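Local coordinates for 14L protein (Yaba-like disease virus, PDB 4EKX) that probably binds the host cytokine interleukin-18 as a secreted viral decoy receptor, at residues Leu21-Asp26 and Leu89-Ile94; Val7-Pro12 and Val35-Gly40; Lys43-Leu48 and Tyr54-Tyr59. The protein carries 2 engineered substitutions. One frame throughout, in Å; residues are numbered along the deposited sequence.

Contact 1 (Leu21-Asp26 and Leu89-Ile94); sequences LECRGD and LTCVLI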
loop_
_atom_site.group_PDB
_atom_site.type_symbol
_atom_site.label_atom_id
_atom_site.label_comp_id
_atom_site.label_asym_id
_atom_site.label_seq_id
_atom_site.Cartn_x
_atom_site.Cartn_y
_atom_site.Cartn_z
ATOM N N LEU D 21 1.725 9.354 6.160
ATOM C CA LEU D 21 2.268 9.849 4.901
ATOM C C LEU D 21 3.161 8.766 4.357
ATOM O O LEU D 21 3.969 8.196 5.092
ATOM C CB LEU D 21 3.094 11.118 5.108
ATOM C CG LEU D 21 2.483 12.134 6.099
ATOM C CD1 LEU D 21 3.337 13.394 6.141
ATOM C CD2 LEU D 21 1.039 12.467 5.727
ATOM N N GLU D 22 3.017 8.489 3.066
ATOM C CA GLU D 22 3.783 7.431 2.429
ATOM C C GLU D 22 4.790 8.045 1.489
ATOM O O GLU D 22 4.431 8.723 0.524
ATOM C CB GLU D 22 2.855 6.508 1.636
ATOM C CG GLU D 22 1.659 6.011 2.450
ATOM C CD GLU D 22 0.539 5.478 1.564
ATOM O OE1 GLU D 22 0.528 5.805 0.362
ATOM O OE2 GLU D 22 -0.340 4.755 2.086
ATOM N N CYS D 23 6.060 7.804 1.774
ATOM C CA CYS D 23 7.086 8.243 0.855
ATOM C C CYS D 23 7.670 7.057 0.103
ATOM O O CYS D 23 8.101 6.077 0.706
ATOM C CB CYS D 23 8.178 9.005 1.582
ATOM S SG CYS D 23 9.498 9.499 0.385
ATOM N N ARG D 24 7.661 7.152 -1.223
ATOM C CA ARG D 24 8.229 6.117 -2.071
ATOM C C ARG D 24 9.269 6.731 -2.979
ATOM O O ARG D 24 9.047 7.788 -3.570
ATOM C CB ARG D 24 7.143 5.454 -2.930
ATOM C CG ARG D 24 6.073 4.725 -2.126
ATOM C CD ARG D 24 5.002 4.176 -3.046
ATOM N NE ARG D 24 3.973 3.426 -2.330
ATOM C CZ ARG D 24 2.853 3.959 -1.854
ATOM N NH1 ARG D 24 2.596 5.255 -2.024
ATOM N NH2 ARG D 24 1.972 3.188 -1.229
ATOM N N GLY D 25 10.405 6.057 -3.098
ATOM C CA GLY D 25 11.402 6.462 -4.062
ATOM C C GLY D 25 11.384 5.545 -5.272
ATOM O O GLY D 25 10.854 4.434 -5.231
ATOM N N ASP D 26 11.964 6.028 -6.363
ATOM C CA ASP D 26 12.161 5.221 -7.545
ATOM C C ASP D 26 13.611 5.467 -7.964
ATOM O O ASP D 26 13.992 6.602 -8.233
ATOM C CB ASP D 26 11.178 5.654 -8.633
ATOM C CG ASP D 26 11.073 4.650 -9.754
ATOM O OD1 ASP D 26 12.101 4.032 -10.096
ATOM O OD2 ASP D 26 9.959 4.478 -10.288
ATOM N N LEU D 89 7.538 18.929 6.150
ATOM C CA LEU D 89 7.984 17.549 6.261
ATOM C C LEU D 89 8.618 17.093 4.944
ATOM O O LEU D 89 7.993 17.155 3.887
ATOM C CB LEU D 89 6.810 16.638 6.633
ATOM C CG LEU D 89 5.984 17.100 7.847
ATOM C CD1 LEU D 89 4.742 16.227 8.019
ATOM C CD2 LEU D 89 6.818 17.091 9.114
ATOM N N THR D 90 9.862 16.645 5.013
ATOM C CA THR D 90 10.600 16.303 3.799
ATOM C C THR D 90 10.901 14.818 3.696
ATOM O O THR D 90 11.374 14.207 4.650
ATOM C CB THR D 90 11.928 17.083 3.742
ATOM O OG1 THR D 90 11.651 18.487 3.710
ATOM C CG2 THR D 90 12.747 16.690 2.506
ATOM N N CYS D 91 10.620 14.227 2.536
ATOM C CA CYS D 91 11.146 12.892 2.258
ATOM C C CYS D 91 12.327 12.946 1.291
ATOM O O CYS D 91 12.291 13.639 0.277
ATOM C CB CYS D 91 10.087 11.910 1.759
ATOM S SG CYS D 91 10.794 10.217 1.687
ATOM N N VAL D 92 13.375 12.206 1.628
ATOM C CA VAL D 92 14.633 12.271 0.902
ATOM C C VAL D 92 14.912 10.928 0.257
ATOM O O VAL D 92 14.775 9.892 0.900
ATOM C CB VAL D 92 15.805 12.602 1.840
ATOM C CG1 VAL D 92 17.114 12.799 1.036
ATOM C CG2 VAL D 92 15.481 13.832 2.684
ATOM N N LEU D 93 15.302 10.958 -1.011
ATOM C CA LEU D 93 15.840 9.775 -1.670
ATOM C C LEU D 93 17.357 9.842 -1.664
ATOM O O LEU D 93 17.945 10.815 -2.134
ATOM C CB LEU D 93 15.340 9.675 -3.117
ATOM C CG LEU D 93 16.112 8.661 -3.979
ATOM C CD1 LEU D 93 15.818 7.235 -3.535
ATOM C CD2 LEU D 93 15.789 8.838 -5.465
ATOM N N ILE D 94 17.984 8.809 -1.117
ATOM C CA ILE D 94 19.438 8.686 -1.143
ATOM C C ILE D 94 19.826 7.523 -2.037
ATOM O O ILE D 94 19.262 6.448 -1.931
ATOM C CB ILE D 94 20.015 8.444 0.277
ATOM C CG1 ILE D 94 19.688 9.623 1.191
ATOM C CG2 ILE D 94 21.530 8.241 0.208
ATOM C CD1 ILE D 94 20.260 10.940 0.722
#
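Cys23 and Cys91 form the disulfide that joins the two sheets of an immunoglobulin-like β-sandwich, as between strands B and F of that fold. The strand segments 21-26 and 89-94 run in nearly the same direction, 24° apart, with their axes 7.7 Å from each other. Both cysteines point toward the other strand, and each SG is anti to the backbone N (Cys91 chi1 -171°), which brings Cys23 SG and Cys91 SG together at 2.0 Å. The S-S bond is a left-handed bridge with a torsion of -86°. Two residues earlier on each strand, Leu21 and Leu89 cross at about a right angle and touch only through one branch apiece, CD1 to CD1 at 3.7 Å; Leu106 of helix 106-110 packs on both. Beyond the disulfide, Gly25 offers no side chain, and Leu93 of the opposite strand turns toward this part of segment 21-26. Glu22 and Arg24 stand on the outer face, where each also forms a salt bridge with its counterpart, Arg24 or Glu22, in the second subunit. Within the chain, Arg24 NH1 donates to Glu22 OE1 at 3.2 Å from above the carboxylate plane. At the far end of the interface, Leu93 CD2 lies 4.0 Å from the backbone O of Asp26.

Contact 2 (Val7-Pro12 and Val35-Gly40); sequences VNIHVP and VYWIIG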
loop_
_atom_site.group_PDB
_atom_site.type_symbol
_atom_site.label_atom_id
_atom_site.label_comp_id
_atom_site.label_asym_id
_atom_site.label_seq_id
_atom_site.Cartn_x
_atom_site.Cartn_y
_atom_site.Cartn_z
ATOM N N VAL D 7 11.199 10.831 -6.102
ATOM C CA VAL D 7 10.712 10.573 -4.759
ATOM C C VAL D 7 9.315 11.180 -4.711
ATOM O O VAL D 7 9.067 12.233 -5.291
ATOM C CB VAL D 7 11.665 11.148 -3.676
ATOM C CG1 VAL D 7 11.819 12.662 -3.820
ATOM C CG2 VAL D 7 11.198 10.768 -2.277
ATOM N N ASN D 8 8.383 10.476 -4.094
ATOM C CA ASN D 8 6.992 10.882 -4.186
ATOM C C ASN D 8 6.333 10.698 -2.827
ATOM O O ASN D 8 6.594 9.709 -2.157
ATOM C CB ASN D 8 6.277 10.042 -5.273
ATOM C CG ASN D 8 7.114 9.892 -6.572
ATOM O OD1 ASN D 8 6.923 10.640 -7.535
ATOM N ND2 ASN D 8 8.027 8.914 -6.596
ATOM N N ILE D 9 5.496 11.653 -2.417
ATOM C CA ILE D 9 4.755 11.557 -1.150
ATOM C C ILE D 9 3.248 11.450 -1.388
ATOM O O ILE D 9 2.657 12.265 -2.101
ATOM C CB ILE D 9 4.993 12.801 -0.256
ATOM C CG1 ILE D 9 6.468 12.969 0.097
ATOM C CG2 ILE D 9 4.130 12.739 1.028
ATOM C CD1 ILE D 9 6.744 14.269 0.849
ATOM N N HIS D 10 2.615 10.440 -0.800
ATOM C CA HIS D 10 1.162 10.404 -0.777
ATOM C C HIS D 10 0.681 10.854 0.590
ATOM O O HIS D 10 1.207 10.412 1.613
ATOM C CB HIS D 10 0.630 9.010 -1.056
ATOM C CG HIS D 10 0.601 8.664 -2.511
ATOM N ND1 HIS D 10 1.751 8.497 -3.260
ATOM C CD2 HIS D 10 -0.434 8.482 -3.360
ATOM C CE1 HIS D 10 1.418 8.203 -4.505
ATOM N NE2 HIS D 10 0.098 8.192 -4.592
ATOM N N VAL D 11 -0.308 11.741 0.600
ATOM C CA VAL D 11 -0.869 12.230 1.856
ATOM C C VAL D 11 -2.373 11.990 1.894
ATOM O O VAL D 11 -3.026 11.913 0.849
ATOM C CB VAL D 11 -0.601 13.745 2.066
ATOM C CG1 VAL D 11 0.894 14.010 2.225
ATOM C CG2 VAL D 11 -1.175 14.554 0.910
ATOM N N PRO D 12 -2.936 11.865 3.105
ATOM C CA PRO D 12 -4.396 11.728 3.157
ATOM C C PRO D 12 -5.068 13.083 2.929
ATOM O O PRO D 12 -4.534 14.111 3.369
ATOM C CB PRO D 12 -4.651 11.229 4.581
ATOM C CG PRO D 12 -3.525 11.826 5.391
ATOM C CD PRO D 12 -2.319 11.896 4.448
ATOM N N VAL D 35 14.786 5.720 1.156
ATOM C CA VAL D 35 14.124 6.974 1.491
ATOM C C VAL D 35 13.902 7.083 2.999
ATOM O O VAL D 35 13.834 6.084 3.712
ATOM C CB VAL D 35 12.773 7.141 0.759
ATOM C CG1 VAL D 35 12.985 7.235 -0.764
ATOM C CG2 VAL D 35 11.820 5.992 1.106
ATOM N N TYR D 36 13.825 8.314 3.483
ATOM C CA TYR D 36 13.477 8.547 4.890
ATOM C C TYR D 36 13.048 9.978 5.075
ATOM O O TYR D 36 13.205 10.815 4.177
ATOM C CB TYR D 36 14.660 8.264 5.809
ATOM C CG TYR D 36 15.873 9.102 5.488
ATOM C CD1 TYR D 36 16.773 8.708 4.485
ATOM C CD2 TYR D 36 16.130 10.288 6.181
ATOM C CE1 TYR D 36 17.894 9.475 4.188
ATOM C CE2 TYR D 36 17.247 11.060 5.880
ATOM C CZ TYR D 36 18.127 10.647 4.882
ATOM O OH TYR D 36 19.246 11.393 4.568
ATOM N N TRP D 37 12.532 10.261 6.265
ATOM C CA TRP D 37 11.951 11.554 6.548
ATOM C C TRP D 37 12.885 12.473 7.349
ATOM O O TRP D 37 13.687 12.012 8.171
ATOM C CB TRP D 37 10.624 11.355 7.297
ATOM C CG TRP D 37 9.534 10.782 6.406
ATOM C CD1 TRP D 37 9.262 9.458 6.169
ATOM C CD2 TRP D 37 8.608 11.529 5.625
ATOM N NE1 TRP D 37 8.202 9.340 5.285
ATOM C CE2 TRP D 37 7.788 10.599 4.932
ATOM C CE3 TRP D 37 8.386 12.899 5.434
ATOM C CZ2 TRP D 37 6.744 11.000 4.101
ATOM C CZ3 TRP D 37 7.361 13.295 4.590
ATOM C CH2 TRP D 37 6.553 12.346 3.930
ATOM N N ILE D 38 12.775 13.772 7.067
ATOM C CA ILE D 38 13.410 14.822 7.861
ATOM C C ILE D 38 12.304 15.787 8.275
ATOM O O ILE D 38 11.521 16.250 7.437
ATOM C CB ILE D 38 14.499 15.571 7.065
ATOM C CG1 ILE D 38 15.643 14.608 6.707
ATOM C CG2 ILE D 38 15.016 16.779 7.872
ATOM C CD1 ILE D 38 16.794 15.245 5.895
ATOM N N ILE D 39 12.237 16.053 9.576
ATOM C CA ILE D 39 11.197 16.902 10.161
ATOM C C ILE D 39 11.782 18.288 10.345
ATOM O O ILE D 39 12.742 18.477 11.103
ATOM C CB ILE D 39 10.739 16.357 11.520
ATOM C CG1 ILE D 39 10.435 14.861 11.433
ATOM C CG2 ILE D 39 9.519 17.128 12.039
ATOM C CD1 ILE D 39 9.431 14.492 10.333
ATOM N N GLY D 40 11.218 19.257 9.631
ATOM C CA GLY D 40 11.759 20.598 9.625
ATOM C C GLY D 40 13.098 20.632 8.911
ATOM O O GLY D 40 13.330 19.873 7.966
#
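Val35 opens the contact by meeting Val7 methyl to methyl, Val35 CG1 to Val7 CG2 at 4.2 Å, deep between the two sheets of the immunoglobulin-like sandwich. Tyr36 faces the other way, and its OH is hydrogen-bonded to the backbone of the chain of another protein in the assembly. Trp37 and Ile9 make the larger share of the packing between them. Trp37 CG sits beside the backbone N (chi1 -71°), which lets the six-membered ring reach across the interior to Ile9. Ile9 CD1 approaches Trp37 CH2 obliquely at 3.6 Å, while Ile9 CG2 lies in the ring plane at its edge, 3.8 Å from the same CH2. The indole rotation is fixed at its other end by a hydrogen bond from NE1 to the backbone O of Ala73, which satisfies this buried donor. Ile38 turns to the outer face, where it packs on an apolar side chain of that other protein; Ile39 returns to the interior, against Leu75 and Leu89. Gly40 then leaves the strand with a positive phi. Strand 34-39 lies in its own sheet beside 89-94, whereas strand 6-12 borders 18-26 in the opposite sheet and continues through His10, Val11 and Pro12 into an antiparallel ladder with the second subunit.

Contact 3 (Lys43-Leu48 and Tyr54-Tyr59); sequences KTVDQL and YRERIY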
loop_
_atom_site.group_PDB
_atom_site.type_symbol
_atom_site.label_atom_id
_atom_site.label_comp_id
_atom_site.label_asym_id
_atom_site.label_seq_id
_atom_site.Cartn_x
_atom_site.Cartn_y
_atom_site.Cartn_z
ATOM N N LYS D 43 16.116 17.490 11.375
ATOM C CA LYS D 43 15.912 16.378 12.294
ATOM C C LYS D 43 15.335 15.131 11.618
ATOM O O LYS D 43 14.229 15.164 11.093
ATOM C CB LYS D 43 14.994 16.839 13.440
ATOM C CG LYS D 43 15.537 18.030 14.221
ATOM C CD LYS D 43 16.781 17.653 14.997
ATOM C CE LYS D 43 17.249 18.791 15.903
ATOM N NZ LYS D 43 17.384 20.089 15.173
ATOM N N THR D 44 16.095 14.040 11.614
ATOM C CA THR D 44 15.499 12.750 11.319
ATOM C C THR D 44 14.608 12.408 12.506
ATOM O O THR D 44 14.770 12.974 13.596
ATOM C CB THR D 44 16.534 11.632 11.152
ATOM O OG1 THR D 44 17.183 11.380 12.404
ATOM C CG2 THR D 44 17.559 12.006 10.086
ATOM N N VAL D 45 13.692 11.469 12.296
ATOM C CA VAL D 45 12.749 11.068 13.340
ATOM C C VAL D 45 13.499 10.508 14.551
ATOM O O VAL D 45 13.088 10.702 15.694
ATOM C CB VAL D 45 11.717 10.050 12.786
ATOM C CG1 VAL D 45 10.761 9.573 13.884
ATOM C CG2 VAL D 45 10.924 10.692 11.652
ATOM N N ASP D 46 14.620 9.840 14.292
ATOM C CA ASP D 46 15.468 9.276 15.341
ATOM C C ASP D 46 15.935 10.336 16.335
ATOM O O ASP D 46 16.207 10.037 17.502
ATOM C CB ASP D 46 16.707 8.616 14.717
ATOM C CG ASP D 46 16.347 7.626 13.616
ATOM O OD1 ASP D 46 16.639 6.423 13.781
ATOM O OD2 ASP D 46 15.754 8.049 12.599
ATOM N N GLN D 47 16.028 11.576 15.872
ATOM C CA GLN D 47 16.570 12.655 16.709
ATOM C C GLN D 47 15.537 13.370 17.579
ATOM O O GLN D 47 15.893 14.124 18.494
ATOM C CB GLN D 47 17.291 13.669 15.829
ATOM C CG GLN D 47 18.520 13.109 15.142
ATOM C CD GLN D 47 19.023 14.042 14.069
ATOM O OE1 GLN D 47 18.670 13.896 12.897
ATOM N NE2 GLN D 47 19.830 15.028 14.467
ATOM N N LEU D 48 14.261 13.130 17.304
ATOM C CA LEU D 48 13.188 13.796 18.049
ATOM C C LEU D 48 13.063 13.299 19.487
ATOM O O LEU D 48 13.351 12.141 19.788
ATOM C CB LEU D 48 11.853 13.611 17.323
ATOM C CG LEU D 48 11.852 14.125 15.883
ATOM C CD1 LEU D 48 10.535 13.793 15.202
ATOM C CD2 LEU D 48 12.099 15.627 15.894
ATOM N N TYR D 54 5.682 11.825 16.191
ATOM C CA TYR D 54 6.146 11.285 14.915
ATOM C C TYR D 54 6.691 9.875 15.096
ATOM O O TYR D 54 7.411 9.595 16.052
ATOM C CB TYR D 54 7.241 12.161 14.317
ATOM C CG TYR D 54 6.791 13.534 13.864
ATOM C CD1 TYR D 54 6.255 13.725 12.595
ATOM C CD2 TYR D 54 6.928 14.646 14.695
ATOM C CE1 TYR D 54 5.856 14.973 12.162
ATOM C CE2 TYR D 54 6.531 15.906 14.270
ATOM C CZ TYR D 54 5.998 16.062 12.999
ATOM O OH TYR D 54 5.603 17.304 12.553
ATOM N N ARG D 55 6.321 8.981 14.189
ATOM C CA ARG D 55 6.944 7.668 14.135
ATOM C C ARG D 55 7.248 7.353 12.671
ATOM O O ARG D 55 6.469 7.690 11.787
ATOM C CB ARG D 55 6.026 6.606 14.740
ATOM C CG ARG D 55 6.621 5.206 14.743
ATOM C CD ARG D 55 5.801 4.224 15.570
ATOM N NE ARG D 55 4.438 4.064 15.068
ATOM C CZ ARG D 55 4.093 3.235 14.088
ATOM N NH1 ARG D 55 5.013 2.491 13.489
ATOM N NH2 ARG D 55 2.825 3.153 13.704
ATOM N N GLU D 56 8.397 6.750 12.415
ATOM C CA GLU D 56 8.745 6.393 11.047
ATOM C C GLU D 56 8.783 4.885 10.868
ATOM O O GLU D 56 9.271 4.153 11.731
ATOM C CB GLU D 56 10.092 7.000 10.656
ATOM C CG GLU D 56 10.493 6.727 9.220
ATOM C CD GLU D 56 11.811 7.375 8.886
ATOM O OE1 GLU D 56 12.790 7.097 9.607
ATOM O OE2 GLU D 56 11.866 8.166 7.921
ATOM N N ARG D 57 8.268 4.425 9.735
ATOM C CA ARG D 57 8.355 3.023 9.396
ATOM C C ARG D 57 9.113 2.894 8.088
ATOM O O ARG D 57 8.588 3.215 7.023
ATOM C CB ARG D 57 6.958 2.419 9.253
ATOM C CG ARG D 57 6.957 0.970 8.814
ATOM N N ILE D 58 10.360 2.450 8.171
ATOM C CA ILE D 58 11.154 2.227 6.973
ATOM C C ILE D 58 11.004 0.771 6.553
ATOM O O ILE D 58 11.257 -0.141 7.339
ATOM C CB ILE D 58 12.633 2.564 7.205
ATOM C CG1 ILE D 58 12.792 4.076 7.438
ATOM C CG2 ILE D 58 13.478 2.089 6.008
ATOM C CD1 ILE D 58 14.192 4.520 7.840
ATOM N N TYR D 59 10.576 0.562 5.313
ATOM C CA TYR D 59 10.333 -0.776 4.804
ATOM C C TYR D 59 11.637 -1.466 4.410
ATOM O O TYR D 59 12.402 -0.948 3.597
ATOM C CB TYR D 59 9.390 -0.704 3.611
ATOM C CG TYR D 59 7.971 -0.343 3.978
ATOM C CD1 TYR D 59 6.956 -1.288 3.909
ATOM C CD2 TYR D 59 7.642 0.940 4.394
ATOM C CE1 TYR D 59 5.657 -0.966 4.238
ATOM C CE2 TYR D 59 6.347 1.270 4.729
ATOM C CZ TYR D 59 5.357 0.313 4.648
ATOM O OH TYR D 59 4.059 0.633 4.973
HETATM O O HOH W 1 13.902 9.934 9.675
#
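Val45 and Glu56 are the closest backbone pair, their CA atoms 6.6 Å apart, where the short 3-10 turn 45-47 after edge strand 43-44 lies against edge strand 54-58. This is a flank of the immunoglobulin-like sandwich, and it is packed by side chains and a water, with no direct hydrogen bond between the segments. Val45 is the central apolar residue. It points at the strand and sets CG2 against Glu56 CB at 3.9 Å, while CG1 lies over the backbone between Tyr54 and Glu56. Leu48 follows with CD1 placed obliquely to the Tyr54 ring, 3.7 Å from Tyr54 CD2; Ile39 of strand 34-39 packs on both residues.

Glu56 leaves the strand with CG anti to the backbone N (chi1 -177°) and stays extended beyond it, which carries the carboxylate past Val45 toward strand 34-39. There OE2 accepts the backbone N-H of Trp37. Glu56 OE1 accepts from a water at 3.0 Å, and the same water takes the backbone N-H of Val45 at 3.0 Å, so the first residue of the turn is tied to the strand through solvent. Asp46 OD2 comes within 4.3 Å of Glu56 OE1; each carboxylate has a salt bridge to a basic side chain of the chain of another protein, which probably offsets the repulsion; the flank lies in the interface with that protein. The turn is braced by its own side chains: Gln47 OE1 takes the Thr44 backbone N-H at 2.9 Å from above the carbonyl plane, and the Thr44 hydroxyl OG1 donates to the same oxygen at 3.0 Å, in plane and on a lone pair.

Overall arrangement
Contacts 1 and 2 both bridge the two facing sheets of the sandwich, one of strands 6-12, 18-26, 72-78 and 54-58, the other of 43-44, 34-39, 89-94 and 100-104. Their centres are about 4 Å apart, and both are buried near the centre of the chain; Cys23 SG packs on Val7 CG2. Their segments alternate in sequence. Contact 3 spans the same sheets at their margin, its centre about 12 Å from that of contact 1 and 11 Å from that of contact 2. It follows contact 2, and both its segments lie between 21-26 and 89-94. Strand 6-12 thus meets the second subunit, while turn 45-47 and strand 34-39 meet another protein's chain.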